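Local structure of peroxiredoxin (Akkermansia muciniphila, 6KHX) at residues Tyr35-Phe40 with Arg66-Val71. The protein probably reduces hydrogen peroxide and other peroxides through redox-active cysteines, as a typical 2-Cys peroxiredoxin of the thioredoxin superfamily. Numbering follows the deposited sequence.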
ATOM      1  N   TYR B  35      -7.861  28.468 -37.448  1.00 34.60           N
ATOM      2  CA  TYR B  35      -6.878  27.418 -37.217  1.00 33.07           C
ATOM      3  C   TYR B  35      -5.663  28.020 -36.528  1.00 34.61           C
ATOM      4  O   TYR B  35      -5.479  29.236 -36.506  1.00 34.83           O
ATOM      5  CB  TYR B  35      -6.426  26.778 -38.528  1.00 30.19           C
ATOM      6  CG  TYR B  35      -7.540  26.262 -39.399  1.00 32.45           C
ATOM      7  CD1 TYR B  35      -8.257  27.127 -40.222  1.00 35.45           C
ATOM      8  CD2 TYR B  35      -7.868  24.913 -39.419  1.00 32.42           C
ATOM      9  CE1 TYR B  35      -9.274  26.666 -41.026  1.00 30.94           C
ATOM     10  CE2 TYR B  35      -8.890  24.443 -40.223  1.00 34.82           C
ATOM     11  CZ  TYR B  35      -9.587  25.326 -41.023  1.00 32.26           C
ATOM     12  OH  TYR B  35     -10.601  24.869 -41.825  1.00 35.57           O
ATOM     13  N   VAL B  36      -4.834  27.165 -35.942  1.00 32.70           N
ATOM     14  CA  VAL B  36      -3.612  27.623 -35.289  1.00 32.98           C
ATOM     15  C   VAL B  36      -2.450  26.767 -35.766  1.00 32.47           C
ATOM     16  O   VAL B  36      -2.529  25.535 -35.748  1.00 30.40           O
ATOM     17  CB  VAL B  36      -3.714  27.584 -33.752  1.00 34.38           C
ATOM     18  CG1 VAL B  36      -2.430  28.118 -33.131  1.00 29.60           C
ATOM     19  CG2 VAL B  36      -4.910  28.385 -33.271  1.00 32.52           C
ATOM     20  N   ILE B  37      -1.378  27.420 -36.197  1.00 31.46           N
ATOM     21  CA  ILE B  37      -0.080  26.776 -36.350  1.00 28.76           C
ATOM     22  C   ILE B  37       0.750  27.208 -35.148  1.00 30.20           C
ATOM     23  O   ILE B  37       1.123  28.381 -35.024  1.00 34.52           O
ATOM     24  CB  ILE B  37       0.596  27.148 -37.676  1.00 33.08           C
ATOM     25  CG1 ILE B  37      -0.081  26.424 -38.839  1.00 28.79           C
ATOM     26  CG2 ILE B  37       2.076  26.792 -37.648  1.00 25.54           C
ATOM     27  CD1 ILE B  37       0.283  24.970 -38.931  1.00 30.75           C
ATOM     28  N   LEU B  38       1.000  26.270 -34.238  1.00 28.07           N
ATOM     29  CA  LEU B  38       1.742  26.534 -33.008  1.00 30.74           C
ATOM     30  C   LEU B  38       3.115  25.886 -33.125  1.00 28.19           C
ATOM     31  O   LEU B  38       3.209  24.672 -33.327  1.00 32.84           O
ATOM     32  CB  LEU B  38       0.984  25.985 -31.796  1.00 26.99           C
ATOM     33  CG  LEU B  38       1.680  26.026 -30.433  1.00 29.16           C
ATOM     34  CD1 LEU B  38       1.827  27.466 -29.964  1.00 29.88           C
ATOM     35  CD2 LEU B  38       0.936  25.196 -29.392  1.00 23.73           C
ATOM     36  N   PHE B  39       4.180  26.680 -33.023  1.00 25.71           N
ATOM     37  CA  PHE B  39       5.517  26.111 -33.140  1.00 28.11           C
ATOM     38  C   PHE B  39       6.405  26.536 -31.974  1.00 30.05           C
ATOM     39  O   PHE B  39       6.405  27.698 -31.554  1.00 25.32           O
ATOM     40  CB  PHE B  39       6.178  26.459 -34.501  1.00 27.28           C
ATOM     41  CG  PHE B  39       6.614  27.889 -34.639  1.00 28.08           C
ATOM     42  CD1 PHE B  39       5.714  28.875 -35.000  1.00 30.74           C
ATOM     43  CD2 PHE B  39       7.940  28.237 -34.447  1.00 28.38           C
ATOM     44  CE1 PHE B  39       6.123  30.192 -35.135  1.00 34.63           C
ATOM     45  CE2 PHE B  39       8.357  29.553 -34.587  1.00 33.38           C
ATOM     46  CZ  PHE B  39       7.447  30.530 -34.929  1.00 35.44           C
ATOM     47  N   PHE B  40       7.151  25.561 -31.457  1.00 28.77           N
ATOM     48  CA  PHE B  40       8.107  25.720 -30.371  1.00 31.04           C
ATOM     49  C   PHE B  40       9.524  25.707 -30.931  1.00 34.76           C
ATOM     50  O   PHE B  40       9.841  24.892 -31.811  1.00 37.98           O
ATOM     51  CB  PHE B  40       7.973  24.580 -29.348  1.00 26.48           C
ATOM     52  CG  PHE B  40       6.604  24.452 -28.733  1.00 28.61           C
ATOM     53  CD1 PHE B  40       5.570  23.835 -29.422  1.00 28.24           C
ATOM     54  CD2 PHE B  40       6.359  24.922 -27.451  1.00 31.39           C
ATOM     55  CE1 PHE B  40       4.316  23.709 -28.856  1.00 31.71           C
ATOM     56  CE2 PHE B  40       5.108  24.794 -26.875  1.00 31.99           C
ATOM     57  CZ  PHE B  40       4.084  24.185 -27.575  1.00 27.41           C
ATOM     58  N   ARG B  66      -5.663  31.939 -45.148  1.00 46.33           N
ATOM     59  CA  ARG B  66      -6.239  30.644 -44.818  1.00 39.21           C
ATOM     60  C   ARG B  66      -6.847  30.585 -43.419  1.00 39.70           C
ATOM     61  O   ARG B  66      -7.115  29.484 -42.920  1.00 34.25           O
ATOM     62  CB  ARG B  66      -5.189  29.550 -44.991  1.00 36.63           C
ATOM     63  CG  ARG B  66      -5.025  29.094 -46.428  1.00 37.61           C
ATOM     64  CD  ARG B  66      -3.726  28.352 -46.612  1.00 35.85           C
ATOM     65  NE  ARG B  66      -2.731  29.209 -47.235  1.00 42.49           N
ATOM     66  CZ  ARG B  66      -2.226  29.009 -48.446  1.00 40.78           C
ATOM     67  NH1 ARG B  66      -2.602  27.955 -49.159  1.00 38.47           N
ATOM     68  NH2 ARG B  66      -1.328  29.856 -48.932  1.00 41.82           N
ATOM     69  N   ASP B  67      -7.062  31.733 -42.774  1.00 40.40           N
ATOM     70  CA  ASP B  67      -7.691  31.784 -41.451  1.00 41.80           C
ATOM     71  C   ASP B  67      -6.877  31.001 -40.426  1.00 41.70           C
ATOM     72  O   ASP B  67      -7.421  30.289 -39.576  1.00 36.34           O
ATOM     73  CB  ASP B  67      -9.138  31.291 -41.491  1.00 45.12           C
ATOM     74  CG  ASP B  67     -10.128  32.421 -41.635  1.00 54.14           C
ATOM     75  OD1 ASP B  67      -9.682  33.579 -41.794  1.00 56.99           O
ATOM     76  OD2 ASP B  67     -11.349  32.154 -41.583  1.00 72.57           O
ATOM     77  N   VAL B  68      -5.557  31.126 -40.520  1.00 39.18           N
ATOM     78  CA  VAL B  68      -4.626  30.429 -39.647  1.00 33.64           C
ATOM     79  C   VAL B  68      -3.883  31.486 -38.854  1.00 30.26           C
ATOM     80  O   VAL B  68      -3.312  32.417 -39.431  1.00 31.86           O
ATOM     81  CB  VAL B  68      -3.646  29.544 -40.432  1.00 34.66           C
ATOM     82  CG1 VAL B  68      -2.610  28.959 -39.491  1.00 33.46           C
ATOM     83  CG2 VAL B  68      -4.391  28.444 -41.167  1.00 31.82           C
ATOM     84  N   ALA B  69      -3.938  31.373 -37.536  1.00 33.65           N
ATOM     85  CA  ALA B  69      -3.140  32.198 -36.652  1.00 29.32           C
ATOM     86  C   ALA B  69      -1.812  31.497 -36.417  1.00 32.08           C
ATOM     87  O   ALA B  69      -1.784  30.297 -36.122  1.00 36.94           O
ATOM     88  CB  ALA B  69      -3.872  32.425 -35.332  1.00 22.37           C
ATOM     89  N   VAL B  70      -0.716  32.234 -36.569  1.00 32.16           N
ATOM     90  CA  VAL B  70       0.619  31.700 -36.336  1.00 36.80           C
ATOM     91  C   VAL B  70       1.054  32.116 -34.938  1.00 39.02           C
ATOM     92  O   VAL B  70       1.012  33.307 -34.595  1.00 37.85           O
ATOM     93  CB  VAL B  70       1.608  32.196 -37.402  1.00 33.20           C
ATOM     94  CG1 VAL B  70       3.018  31.744 -37.071  1.00 38.13           C
ATOM     95  CG2 VAL B  70       1.190  31.699 -38.760  1.00 35.41           C
ATOM     96  N   VAL B  71       1.462  31.139 -34.125  1.00 30.72           N
ATOM     97  CA  VAL B  71       1.872  31.384 -32.747  1.00 31.04           C
ATOM     98  C   VAL B  71       3.179  30.646 -32.507  1.00 32.53           C
ATOM     99  O   VAL B  71       3.257  29.430 -32.727  1.00 32.74           O
ATOM    100  CB  VAL B  71       0.808  30.926 -31.730  1.00 31.34           C
ATOM    101  CG1 VAL B  71       1.256  31.233 -30.309  1.00 24.96           C
ATOM    102  CG2 VAL B  71      -0.545  31.558 -32.013  1.00 21.49           C
TER
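Tyr-35 opens a parallel pairing of strands by giving its N-H to Asp-67 O, a bent bond of 2.8 Å with 135° at the hydrogen. Asp-67 O also lies in the plane of the Tyr-35 ring, at its CD1 edge, and Val-68 CG2 packs on Tyr-35 CB at 3.7 Å. Tyr-35 O receives the far straighter N-H of Ala-69. Val-36 bonds through its backbone to Ile-143 of strand 138-143, but its CA-H contacts Ala-69 O, and its CG1 meets Val-71 CG2 at 4.1 Å. Ile-37 bonds both ways, N to Ala-69 O and O to Val-71 N. Its CG1, anti to the carbonyl carbon, sits beside Val-68 CG1 at 3.6 Å, while the chain end leads away. On the face shared by Val-36 and Val-71, Leu-38 sets CD1 across Val-71 CG1 at 3.8 Å. Phe-39 N bonds Val-71 O at 2.9 Å, the last bond between the two segments; its CG sits between the backbone N and carbonyl carbon (chi1 72°), which brings CD1 to 3.4 Å from Val-71 O and the CE1 edge against Val-70 CG1. The ring also stacks with Phe-56. An alanine in place of Phe-39 would probably keep the backbone bond but leave Val-70 CG1 and Phe-56 without their aromatic neighbour. The 22° between the short strand axes accompanies the right-handed twist of this central thioredoxin-fold sheet, where antiparallel strand 138-143 flanks 35-40 on its other edge. Phe-30 packs on Val-36 and Ala-69, while on the opposite face helix 60-65, ended by a Schellman motif with Asp-67 at C-prime, packs on Val-68 and Val-70, and helix 163-179 lies against Tyr-35 and Val-68.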